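Local coordinates for uncharacterized protein (PDB 6PTM), which is probably an exo-acting glycoside hydrolase of family GH42 that trims carrageenan oligosaccharides, captured here without bound substrate, at residues Tyr256-Pro261 and Thr372-Phe377; Tyr311-Phe316 and Ser342-Pro347; Arg317-Asn322 and Met364-Asp369; Glu332-Ser337 and Tyr360-Ala365. All blocks are in the same frame, centred on the assembly; numbering follows the deposited sequence.

Contact 1: residues Tyr256-Pro261 and Thr372-Phe377; sequences YDINHP and TEWFSF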
# COMPACT_ATOMS: atom_id res chain seq x y z
N TYR A 256 -14.16 16.71 -13.12
CA TYR A 256 -14.20 17.22 -14.51
C TYR A 256 -13.95 16.02 -15.43
O TYR A 256 -13.57 14.95 -14.95
CB TYR A 256 -13.22 18.38 -14.69
CG TYR A 256 -11.75 18.06 -14.53
CD1 TYR A 256 -11.08 18.25 -13.33
CD2 TYR A 256 -11.02 17.55 -15.59
CE1 TYR A 256 -9.72 17.95 -13.20
CE2 TYR A 256 -9.68 17.20 -15.46
CZ TYR A 256 -9.01 17.44 -14.27
OH TYR A 256 -7.66 17.12 -14.19
N ASP A 257 -14.12 16.24 -16.72
CA ASP A 257 -14.08 15.17 -17.75
C ASP A 257 -12.64 14.99 -18.22
O ASP A 257 -12.14 15.87 -18.92
CB ASP A 257 -14.97 15.59 -18.92
CG ASP A 257 -14.97 14.55 -20.03
OD1 ASP A 257 -14.41 13.46 -19.83
OD2 ASP A 257 -15.58 14.83 -21.06
N ILE A 258 -12.00 13.85 -17.89
CA ILE A 258 -10.61 13.57 -18.36
C ILE A 258 -10.54 13.47 -19.89
O ILE A 258 -9.43 13.53 -20.44
CB ILE A 258 -10.02 12.31 -17.68
CG1 ILE A 258 -10.87 11.06 -17.92
CG2 ILE A 258 -9.79 12.57 -16.21
CD1 ILE A 258 -10.24 9.78 -17.40
N ASN A 259 -11.67 13.30 -20.59
CA ASN A 259 -11.64 13.19 -22.07
C ASN A 259 -12.03 14.53 -22.73
O ASN A 259 -12.20 14.52 -23.96
CB ASN A 259 -12.50 12.01 -22.53
CG ASN A 259 -11.93 10.71 -22.04
OD1 ASN A 259 -12.55 10.00 -21.25
ND2 ASN A 259 -10.74 10.37 -22.52
N HIS A 260 -12.20 15.62 -21.99
CA HIS A 260 -12.63 16.94 -22.56
C HIS A 260 -11.39 17.73 -22.96
O HIS A 260 -10.45 17.84 -22.16
CB HIS A 260 -13.48 17.71 -21.57
CG HIS A 260 -14.20 18.85 -22.20
ND1 HIS A 260 -13.53 19.94 -22.72
CD2 HIS A 260 -15.52 19.07 -22.40
CE1 HIS A 260 -14.41 20.77 -23.24
NE2 HIS A 260 -15.65 20.27 -23.04
N PRO A 261 -11.31 18.32 -24.18
CA PRO A 261 -10.12 19.08 -24.60
C PRO A 261 -9.77 20.24 -23.68
O PRO A 261 -8.62 20.53 -23.59
CB PRO A 261 -10.46 19.63 -25.98
CG PRO A 261 -11.44 18.61 -26.52
CD PRO A 261 -12.24 18.15 -25.30
N THR A 372 -5.91 4.76 -17.73
CA THR A 372 -4.46 4.55 -17.92
C THR A 372 -3.91 5.65 -18.86
O THR A 372 -2.84 6.26 -18.54
CB THR A 372 -4.19 3.13 -18.43
OG1 THR A 372 -4.66 2.15 -17.50
CG2 THR A 372 -2.73 2.95 -18.75
N GLU A 373 -4.57 5.88 -19.99
CA GLU A 373 -4.12 6.90 -21.00
C GLU A 373 -4.09 8.30 -20.34
O GLU A 373 -3.12 9.08 -20.57
CB GLU A 373 -5.00 6.83 -22.24
CG GLU A 373 -4.56 7.78 -23.35
CD GLU A 373 -4.94 9.24 -23.17
OE1 GLU A 373 -6.04 9.52 -22.64
OE2 GLU A 373 -4.13 10.11 -23.58
N TRP A 374 -5.07 8.61 -19.50
CA TRP A 374 -5.15 9.92 -18.83
C TRP A 374 -3.89 10.12 -17.97
O TRP A 374 -3.26 11.18 -18.04
CB TRP A 374 -6.46 9.99 -18.04
CG TRP A 374 -6.48 11.02 -16.95
CD1 TRP A 374 -6.50 10.81 -15.59
CD2 TRP A 374 -6.49 12.44 -17.13
NE1 TRP A 374 -6.54 12.00 -14.93
CE2 TRP A 374 -6.51 13.01 -15.84
CE3 TRP A 374 -6.49 13.26 -18.26
CZ2 TRP A 374 -6.56 14.39 -15.66
CZ3 TRP A 374 -6.55 14.62 -18.08
CH2 TRP A 374 -6.56 15.17 -16.79
N PHE A 375 -3.54 9.11 -17.18
CA PHE A 375 -2.37 9.18 -16.27
C PHE A 375 -1.09 9.19 -17.10
O PHE A 375 -0.13 9.88 -16.65
CB PHE A 375 -2.44 8.07 -15.22
CG PHE A 375 -3.43 8.38 -14.14
CD1 PHE A 375 -3.29 9.52 -13.37
CD2 PHE A 375 -4.54 7.58 -13.93
CE1 PHE A 375 -4.22 9.82 -12.39
CE2 PHE A 375 -5.46 7.89 -12.95
CZ PHE A 375 -5.32 9.02 -12.21
N SER A 376 -1.06 8.50 -18.24
CA SER A 376 0.05 8.60 -19.21
C SER A 376 0.19 10.04 -19.73
O SER A 376 1.33 10.54 -19.77
CB SER A 376 -0.06 7.60 -20.35
OG SER A 376 0.10 6.28 -19.84
N PHE A 377 -0.91 10.68 -20.12
CA PHE A 377 -0.94 12.10 -20.56
C PHE A 377 -0.34 12.98 -19.44
O PHE A 377 0.60 13.72 -19.73
CB PHE A 377 -2.35 12.56 -20.95
CG PHE A 377 -2.54 14.05 -21.01
CD1 PHE A 377 -2.05 14.80 -22.07
CD2 PHE A 377 -3.19 14.72 -19.98
CE1 PHE A 377 -2.17 16.18 -22.10
CE2 PHE A 377 -3.32 16.10 -20.00
CZ PHE A 377 -2.80 16.83 -21.05
O HOH W 1 -8.35 8.61 -21.87

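Contact 2: residues Tyr311-Phe316 and Ser342-Pro347; sequences YAYEEF and SSVDGP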
# COMPACT_ATOMS: atom_id res chain seq x y z
N TYR A 311 -17.73 13.11 -24.78
CA TYR A 311 -16.32 13.03 -25.22
C TYR A 311 -15.80 11.62 -24.93
O TYR A 311 -15.15 11.01 -25.82
CB TYR A 311 -15.45 14.16 -24.62
CG TYR A 311 -15.53 15.48 -25.35
CD1 TYR A 311 -14.95 15.69 -26.59
CD2 TYR A 311 -16.24 16.53 -24.81
CE1 TYR A 311 -15.06 16.90 -27.26
CE2 TYR A 311 -16.37 17.75 -25.46
CZ TYR A 311 -15.78 17.94 -26.69
OH TYR A 311 -15.93 19.17 -27.28
N ALA A 312 -16.10 11.06 -23.74
CA ALA A 312 -15.61 9.74 -23.31
C ALA A 312 -16.25 8.65 -24.18
O ALA A 312 -15.54 7.72 -24.56
CB ALA A 312 -15.88 9.50 -21.82
N TYR A 313 -17.55 8.73 -24.46
CA TYR A 313 -18.24 7.73 -25.29
C TYR A 313 -17.66 7.74 -26.71
O TYR A 313 -17.51 6.65 -27.33
CB TYR A 313 -19.76 7.92 -25.27
CG TYR A 313 -20.46 6.62 -25.53
CD1 TYR A 313 -20.71 5.73 -24.50
CD2 TYR A 313 -20.71 6.19 -26.84
CE1 TYR A 313 -21.28 4.50 -24.74
CE2 TYR A 313 -21.27 4.95 -27.09
CZ TYR A 313 -21.59 4.11 -26.04
OH TYR A 313 -22.10 2.87 -26.29
N GLU A 314 -17.33 8.93 -27.24
CA GLU A 314 -16.62 9.02 -28.55
C GLU A 314 -15.27 8.29 -28.46
O GLU A 314 -14.91 7.56 -29.40
CB GLU A 314 -16.55 10.49 -29.00
CG GLU A 314 -15.88 10.68 -30.35
CD GLU A 314 -16.52 9.94 -31.53
OE1 GLU A 314 -17.75 9.62 -31.50
OE2 GLU A 314 -15.76 9.63 -32.45
N GLU A 315 -14.54 8.40 -27.34
CA GLU A 315 -13.28 7.63 -27.17
C GLU A 315 -13.61 6.13 -27.12
O GLU A 315 -12.91 5.32 -27.77
CB GLU A 315 -12.50 8.12 -25.95
CG GLU A 315 -11.96 9.52 -26.14
CD GLU A 315 -11.09 9.70 -27.37
OE1 GLU A 315 -10.10 8.98 -27.49
OE2 GLU A 315 -11.48 10.50 -28.24
N PHE A 316 -14.70 5.77 -26.45
CA PHE A 316 -15.18 4.36 -26.41
C PHE A 316 -15.35 3.79 -27.84
O PHE A 316 -14.94 2.64 -28.08
CB PHE A 316 -16.45 4.25 -25.57
CG PHE A 316 -16.95 2.85 -25.30
CD1 PHE A 316 -16.09 1.79 -25.07
CD2 PHE A 316 -18.31 2.61 -25.21
CE1 PHE A 316 -16.59 0.52 -24.81
CE2 PHE A 316 -18.81 1.35 -24.90
CZ PHE A 316 -17.93 0.31 -24.69
N SER A 342 -19.07 4.74 -35.55
CA SER A 342 -19.66 6.06 -35.16
C SER A 342 -21.11 5.91 -34.67
O SER A 342 -21.52 6.74 -33.87
CB SER A 342 -19.57 7.12 -36.25
OG SER A 342 -20.29 6.70 -37.38
N SER A 343 -21.86 4.87 -35.09
CA SER A 343 -23.28 4.68 -34.72
C SER A 343 -23.40 3.97 -33.37
O SER A 343 -24.46 3.97 -32.84
CB SER A 343 -24.04 3.95 -35.77
OG SER A 343 -23.87 4.64 -37.01
N VAL A 344 -22.34 3.41 -32.81
CA VAL A 344 -22.51 2.75 -31.49
C VAL A 344 -23.07 3.80 -30.53
O VAL A 344 -22.55 4.96 -30.53
CB VAL A 344 -21.19 2.14 -30.99
CG1 VAL A 344 -21.35 1.52 -29.61
CG2 VAL A 344 -20.69 1.13 -32.01
N ASP A 345 -24.13 3.46 -29.79
CA ASP A 345 -24.86 4.47 -28.97
C ASP A 345 -25.56 3.78 -27.81
O ASP A 345 -26.69 4.16 -27.52
CB ASP A 345 -25.81 5.32 -29.84
CG ASP A 345 -26.00 6.73 -29.31
OD1 ASP A 345 -25.15 7.21 -28.55
OD2 ASP A 345 -26.99 7.35 -29.69
N GLY A 346 -24.87 2.86 -27.14
CA GLY A 346 -25.30 2.23 -25.88
C GLY A 346 -25.28 3.20 -24.69
O GLY A 346 -24.95 4.37 -24.79
N PRO A 347 -25.72 2.69 -23.53
CA PRO A 347 -25.78 3.50 -22.32
C PRO A 347 -24.39 3.98 -21.89
O PRO A 347 -23.38 3.29 -22.12
CB PRO A 347 -26.41 2.59 -21.25
CG PRO A 347 -26.59 1.21 -21.89
CD PRO A 347 -26.26 1.34 -23.36
O HOH W 2 -22.62 1.41 -24.04

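Contact 3: residues Arg317-Asn322 and Met364-Asp369; sequences RKWLKN and MAFNMD. With EDO (1,2-ethanediol), chain C.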
# COMPACT_ATOMS: atom_id res chain seq x y z
N ARG A 317 -15.99 4.52 -28.74
CA ARG A 317 -16.22 4.05 -30.15
C ARG A 317 -14.85 3.79 -30.80
O ARG A 317 -14.70 2.76 -31.48
CB ARG A 317 -17.02 5.09 -30.95
CG ARG A 317 -18.43 5.37 -30.43
CD ARG A 317 -19.10 6.46 -31.27
NE ARG A 317 -20.44 6.69 -30.80
CZ ARG A 317 -20.84 7.82 -30.23
NH1 ARG A 317 -20.01 8.84 -30.12
NH2 ARG A 317 -22.06 7.93 -29.74
N LYS A 318 -13.87 4.66 -30.56
CA LYS A 318 -12.48 4.47 -31.06
C LYS A 318 -11.85 3.22 -30.45
O LYS A 318 -11.25 2.41 -31.18
CB LYS A 318 -11.68 5.73 -30.76
CG LYS A 318 -12.06 6.90 -31.66
CD LYS A 318 -11.41 8.24 -31.26
CE LYS A 318 -11.91 9.40 -32.09
NZ LYS A 318 -11.22 10.64 -31.68
N TRP A 319 -11.97 3.03 -29.15
CA TRP A 319 -11.44 1.82 -28.46
C TRP A 319 -12.12 0.57 -29.04
O TRP A 319 -11.43 -0.43 -29.31
CB TRP A 319 -11.70 1.96 -26.95
CG TRP A 319 -11.17 0.82 -26.13
CD1 TRP A 319 -10.01 0.83 -25.42
CD2 TRP A 319 -11.79 -0.44 -25.91
NE1 TRP A 319 -9.86 -0.36 -24.78
CE2 TRP A 319 -10.92 -1.17 -25.07
CE3 TRP A 319 -12.99 -1.05 -26.32
CZ2 TRP A 319 -11.20 -2.47 -24.67
CZ3 TRP A 319 -13.26 -2.33 -25.92
CH2 TRP A 319 -12.39 -3.03 -25.09
N LEU A 320 -13.44 0.62 -29.27
CA LEU A 320 -14.21 -0.56 -29.79
C LEU A 320 -13.71 -0.90 -31.22
O LEU A 320 -13.57 -2.11 -31.57
CB LEU A 320 -15.70 -0.24 -29.77
CG LEU A 320 -16.33 -0.19 -28.38
CD1 LEU A 320 -17.65 0.57 -28.40
CD2 LEU A 320 -16.46 -1.59 -27.82
N LYS A 321 -13.44 0.12 -32.02
CA LYS A 321 -12.90 -0.07 -33.39
C LYS A 321 -11.54 -0.79 -33.32
O LYS A 321 -11.31 -1.72 -34.13
CB LYS A 321 -12.76 1.25 -34.13
CG LYS A 321 -12.27 1.11 -35.56
CD LYS A 321 -12.23 2.42 -36.26
CE LYS A 321 -12.18 2.25 -37.75
NZ LYS A 321 -12.11 3.58 -38.39
N ASN A 322 -10.67 -0.35 -32.43
CA ASN A 322 -9.36 -1.02 -32.22
C ASN A 322 -9.58 -2.43 -31.68
O ASN A 322 -8.93 -3.31 -32.17
CB ASN A 322 -8.45 -0.24 -31.29
CG ASN A 322 -7.13 -0.94 -31.11
OD1 ASN A 322 -6.34 -0.99 -32.03
ND2 ASN A 322 -6.91 -1.52 -29.93
N MET A 364 -16.04 -1.75 -19.26
CA MET A 364 -15.13 -1.75 -18.09
C MET A 364 -13.68 -1.76 -18.57
O MET A 364 -12.85 -1.06 -17.95
CB MET A 364 -15.40 -2.95 -17.17
CG MET A 364 -16.77 -2.99 -16.55
SD MET A 364 -17.38 -1.38 -16.04
CE MET A 364 -19.02 -1.85 -15.48
N ALA A 365 -13.38 -2.49 -19.66
CA ALA A 365 -12.04 -2.61 -20.25
C ALA A 365 -11.63 -1.25 -20.81
O ALA A 365 -10.51 -0.79 -20.53
CB ALA A 365 -12.05 -3.70 -21.30
N PHE A 366 -12.55 -0.60 -21.53
CA PHE A 366 -12.36 0.76 -22.08
C PHE A 366 -12.11 1.72 -20.90
O PHE A 366 -11.19 2.55 -20.98
CB PHE A 366 -13.53 1.21 -22.95
CG PHE A 366 -13.58 2.72 -23.08
CD1 PHE A 366 -12.62 3.39 -23.81
CD2 PHE A 366 -14.53 3.47 -22.42
CE1 PHE A 366 -12.61 4.77 -23.89
CE2 PHE A 366 -14.54 4.86 -22.51
CZ PHE A 366 -13.58 5.51 -23.26
N ASN A 367 -12.93 1.62 -19.83
CA ASN A 367 -12.83 2.60 -18.73
C ASN A 367 -11.40 2.51 -18.14
O ASN A 367 -10.77 3.56 -17.86
CB ASN A 367 -13.93 2.37 -17.68
CG ASN A 367 -14.13 3.54 -16.73
OD1 ASN A 367 -13.98 4.68 -17.14
ND2 ASN A 367 -14.49 3.26 -15.49
N MET A 368 -10.88 1.30 -17.96
CA MET A 368 -9.50 1.10 -17.48
C MET A 368 -8.49 1.74 -18.45
O MET A 368 -7.64 2.52 -17.96
CB MET A 368 -9.18 -0.37 -17.33
CG MET A 368 -9.73 -0.97 -16.04
SD MET A 368 -9.23 -2.71 -16.08
CE MET A 368 -10.08 -3.32 -14.63
N ASP A 369 -8.60 1.41 -19.73
CA ASP A 369 -7.65 1.87 -20.78
C ASP A 369 -7.69 3.40 -20.88
O ASP A 369 -6.62 3.97 -21.00
CB ASP A 369 -7.87 1.13 -22.10
CG ASP A 369 -7.49 -0.34 -22.02
OD1 ASP A 369 -6.97 -0.76 -20.96
OD2 ASP A 369 -7.72 -1.08 -23.01
C1 EDO C . -8.57 -3.62 -20.11
O1 EDO C . -7.22 -3.44 -20.43
C2 EDO C . -8.92 -5.07 -20.18
O2 EDO C . -8.98 -5.59 -21.49

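Contact 4: residues Glu332-Ser337 and Tyr360-Ala365; sequences ELWSTS and YFDFMA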
# COMPACT_ATOMS: atom_id res chain seq x y z
N GLU A 332 -22.11 -8.93 -33.54
CA GLU A 332 -22.24 -10.36 -33.17
C GLU A 332 -22.17 -10.49 -31.65
O GLU A 332 -22.88 -11.31 -31.09
CB GLU A 332 -21.08 -11.20 -33.71
CG GLU A 332 -21.13 -11.54 -35.18
CD GLU A 332 -19.79 -11.99 -35.76
OE1 GLU A 332 -18.87 -12.34 -34.96
OE2 GLU A 332 -19.65 -11.95 -37.01
N LEU A 333 -21.26 -9.77 -31.00
CA LEU A 333 -21.03 -9.94 -29.53
C LEU A 333 -22.09 -9.19 -28.72
O LEU A 333 -22.59 -9.72 -27.72
CB LEU A 333 -19.63 -9.47 -29.16
CG LEU A 333 -18.51 -10.42 -29.61
CD1 LEU A 333 -17.16 -9.74 -29.57
CD2 LEU A 333 -18.52 -11.71 -28.79
N TRP A 334 -22.43 -7.98 -29.13
CA TRP A 334 -23.37 -7.11 -28.39
C TRP A 334 -24.83 -7.44 -28.74
O TRP A 334 -25.69 -6.84 -28.09
CB TRP A 334 -23.08 -5.67 -28.75
CG TRP A 334 -21.89 -5.04 -28.12
CD1 TRP A 334 -20.67 -5.58 -27.87
CD2 TRP A 334 -21.80 -3.64 -27.80
NE1 TRP A 334 -19.83 -4.62 -27.34
CE2 TRP A 334 -20.49 -3.41 -27.34
CE3 TRP A 334 -22.69 -2.57 -27.90
CZ2 TRP A 334 -20.07 -2.16 -26.91
CZ3 TRP A 334 -22.27 -1.32 -27.49
CH2 TRP A 334 -20.98 -1.13 -26.97
N SER A 335 -25.08 -8.23 -29.80
CA SER A 335 -26.41 -8.51 -30.42
C SER A 335 -27.04 -7.19 -30.89
O SER A 335 -28.14 -6.90 -30.50
CB SER A 335 -27.32 -9.23 -29.48
OG SER A 335 -26.73 -10.48 -29.15
N THR A 336 -26.32 -6.43 -31.70
CA THR A 336 -26.72 -5.09 -32.14
C THR A 336 -26.65 -5.10 -33.67
O THR A 336 -26.18 -6.12 -34.23
CB THR A 336 -25.88 -4.00 -31.47
OG1 THR A 336 -24.51 -4.37 -31.64
CG2 THR A 336 -26.16 -3.80 -29.98
N SER A 337 -27.09 -4.00 -34.29
CA SER A 337 -27.22 -3.79 -35.75
C SER A 337 -26.65 -2.44 -36.15
O SER A 337 -27.20 -1.82 -37.09
CB SER A 337 -28.66 -3.88 -36.12
OG SER A 337 -28.98 -5.24 -36.09
N TYR A 360 -20.77 -5.01 -21.44
CA TYR A 360 -20.30 -4.70 -20.07
C TYR A 360 -18.79 -4.85 -20.04
O TYR A 360 -18.13 -3.97 -19.47
CB TYR A 360 -20.98 -5.62 -19.07
CG TYR A 360 -20.60 -5.41 -17.63
CD1 TYR A 360 -19.43 -5.95 -17.10
CD2 TYR A 360 -21.45 -4.73 -16.76
CE1 TYR A 360 -19.11 -5.81 -15.76
CE2 TYR A 360 -21.14 -4.60 -15.42
CZ TYR A 360 -19.99 -5.16 -14.91
OH TYR A 360 -19.70 -5.02 -13.58
N PHE A 361 -18.29 -5.96 -20.57
CA PHE A 361 -16.85 -6.24 -20.55
C PHE A 361 -16.11 -5.08 -21.23
O PHE A 361 -15.12 -4.56 -20.71
CB PHE A 361 -16.51 -7.55 -21.25
CG PHE A 361 -15.03 -7.70 -21.27
CD1 PHE A 361 -14.28 -7.17 -22.29
CD2 PHE A 361 -14.38 -8.24 -20.17
CE1 PHE A 361 -12.90 -7.22 -22.26
CE2 PHE A 361 -13.01 -8.27 -20.12
CZ PHE A 361 -12.26 -7.76 -21.17
N ASP A 362 -16.58 -4.74 -22.42
CA ASP A 362 -16.00 -3.68 -23.28
C ASP A 362 -16.01 -2.36 -22.51
O ASP A 362 -14.98 -1.63 -22.57
CB ASP A 362 -16.73 -3.59 -24.61
CG ASP A 362 -16.31 -4.68 -25.59
OD1 ASP A 362 -15.31 -5.41 -25.29
OD2 ASP A 362 -16.99 -4.81 -26.61
N PHE A 363 -17.13 -2.04 -21.86
CA PHE A 363 -17.26 -0.74 -21.15
C PHE A 363 -16.18 -0.67 -20.04
O PHE A 363 -15.48 0.36 -19.91
CB PHE A 363 -18.67 -0.58 -20.61
CG PHE A 363 -19.02 0.85 -20.32
CD1 PHE A 363 -19.74 1.59 -21.23
CD2 PHE A 363 -18.66 1.43 -19.11
CE1 PHE A 363 -20.01 2.93 -20.98
CE2 PHE A 363 -18.97 2.76 -18.84
CZ PHE A 363 -19.64 3.51 -19.79
N MET A 364 -16.04 -1.75 -19.26
CA MET A 364 -15.13 -1.75 -18.09
C MET A 364 -13.68 -1.76 -18.57
O MET A 364 -12.85 -1.06 -17.95
CB MET A 364 -15.40 -2.95 -17.17
CG MET A 364 -16.77 -2.99 -16.55
SD MET A 364 -17.38 -1.38 -16.04
CE MET A 364 -19.02 -1.85 -15.48
N ALA A 365 -13.38 -2.49 -19.66
CA ALA A 365 -12.04 -2.61 -20.25
C ALA A 365 -11.63 -1.25 -20.81
O ALA A 365 -10.51 -0.79 -20.53
CB ALA A 365 -12.05 -3.70 -21.30

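Contact 1: residues Tyr256-Pro261 and Thr372-Phe377
I258 and Y256, on the loop before helix 261-278, close on the indole of W374, which projects from helix 358-385; both helices lie in the outer layer of the (beta/alpha)8 barrel expected of GH42. The main interaction is CH-pi. I258 CG2 stands over one face of the indole, 3.4 Å from the centroid of the five-membered ring and 13° off its normal. CG1 of I258 lies between its backbone N and carbonyl carbon (chi1 58°), which turns CG2 to the ring and lets CD1 follow on to W374 CB at 3.8 Å.

At the rim of the indole the contact is edgewise. Y256 brings its phenol across W374 at about a right angle, with Y256 OH 3.3 Å from W374 CZ2 and close to the indole plane. That hydroxyl has its polar partners elsewhere, in H231 and N267.

The polar link is indirect. A water accepts from N259 ND2 at 3.0 Å and donates to E373 OE1 at 2.6 Å; E373 also forms a salt bridge with R264. The loop is shaped by a type I turn from D257 to H260 and by an Asx turn in which D257 OD1 accepts from N259 N at 2.8 Å.

The contact therefore fixes the indole by apolar contact over a face and a hydroxyl oxygen against its C-H edge, while a water joins loop and helix beside it.

Contact 2: residues Tyr311-Phe316 and Ser342-Pro347
Y313 of helix 310-324 reaches into segment 342-347, a 3-10 turn running into loop, and meets mostly backbone there. Y313 CG is anti to its backbone N (chi1 -153°), which sends the ring outward from the helix. On the packed side, G346 N gives Y313 OH a weak hydrogen bond of 2.9 Å, bent to 119° at the hydrogen. V344 CG1 comes to 3.7 Å from Y313 OH, and V344 O lies at the ring edge near its plane. F316, one turn on, lays CD2 over a face of the Y313 ring near the rim. V344 is buried against helix 327-334, touching I327, L330 and W334.

The other side is looser and wetter. A water in the ring plane lies 2.7 Å from Y313 OH and donates to P347 O at 2.8 Å, bridging helix and loop where P347 is exposed. R348, which also forms a salt bridge with D345, makes a cation-pi contact with the Y313 ring.

Within the long excursion after barrel strand 288-292, the contact ties the loop leading to helix 358-385 back to helix 310-324: with one bent bond from the peptide, the phenol probably depends on the water and on the snug fit of its ring for a settled position.

Contact 3: residues Arg317-Asn322 and Met364-Asp369
D369 OD1 accepts a 2.7 Å hydrogen bond from O1 of a 1,2-ethanediol, probably a leftover of crystallisation, while D369 OD2 takes the indole N-H of W319. The W319 NE1 to D369 OD2 bond is 2.9 Å long and nearly straight at 177°. It lies in the indole plane and reaches the oxygen on its anti side, a little out of the carboxylate plane. The diol is also bonded to K570, so it links this carboxylate to helix 570-575.

Over one face of the indole comes the backbone of the other helix: F366 CA sits 3.8 Å from the centroid of the five-membered ring, a CH-pi contact. The phenyl of F366 turns its edge toward the same indole in an offset edge-to-face pair, with F366 CD1 3.6 Å from W319 CB. At the benzo end, A365 CB packs 3.7 Å from W319 CZ2.

Helix 310-324, in the excursion after barrel strand 288-292, meets barrel helix 358-385 steeply, their short segments crossing at 109° with axes 10.3 Å apart at closest approach. The indole spans that separation because W319 CG is anti to its backbone N (chi1 -178°), carrying the ring straight across to the second helix. A leucine here would probably leave D369 OD2 without its indole donor and open a gap over F366 and A365. Beyond the phenyl, F366 meets the ring of F316, which extends the aromatic packing along helix 310-324.

Contact 4: residues Glu332-Ser337 and Tyr360-Ala365
W334, the last helical residue of 327-334, carries this contact through the edge of its indole, which meets D362 on helix 358-385. W334 CG lies beside its own backbone N, anti to the carbonyl carbon (chi1 -77°), and this swings the indole round until its N-H faces the carboxylate. The bond from W334 NE1 to D362 OD2 is 2.9 Å, with 168° at the hydrogen. D362 OD2 lies nearly in the indole plane and is met on its anti side, while ring and carboxylate planes stand 41° apart. After W334 the chain leaves the helix at S335, with positive phi.

D362 has other partners: OD2 also bonds H324 NE2, and OD1 bonds the hydroxyl of Y653. A phenylalanine in place of W334 has no N-H to give, and would probably leave D362 OD2 with H324 alone of these two partners and the end of helix 327-334 without this polar tie.

The contact thus holds the excursion after barrel strand 288-292 to barrel helix 358-385 through a buried carboxylate satisfied by an indole, an imidazole and a phenol; its negative charge may be eased by these N-H and O-H groups.

Helix 358-385 serves contacts 1, 3 and 4 at successive places along its length, and helix 310-324 supplies one side of contacts 2 and 3. Contact 1 is the fully buried one; the other three are partly buried, and contact 2 includes exposed loop residues. Chemistry follows place: an aliphatic group on an indole face at contact 1, a phenol among backbone groups and water at contact 2, and straight indole-to-aspartate bonds at contacts 3 and 4. Contacts 2 and 3 join through R317, whose NE bonds V344 O. Contacts 3 and 4 share M364 and A365, and L320 packs against both W334 and D362.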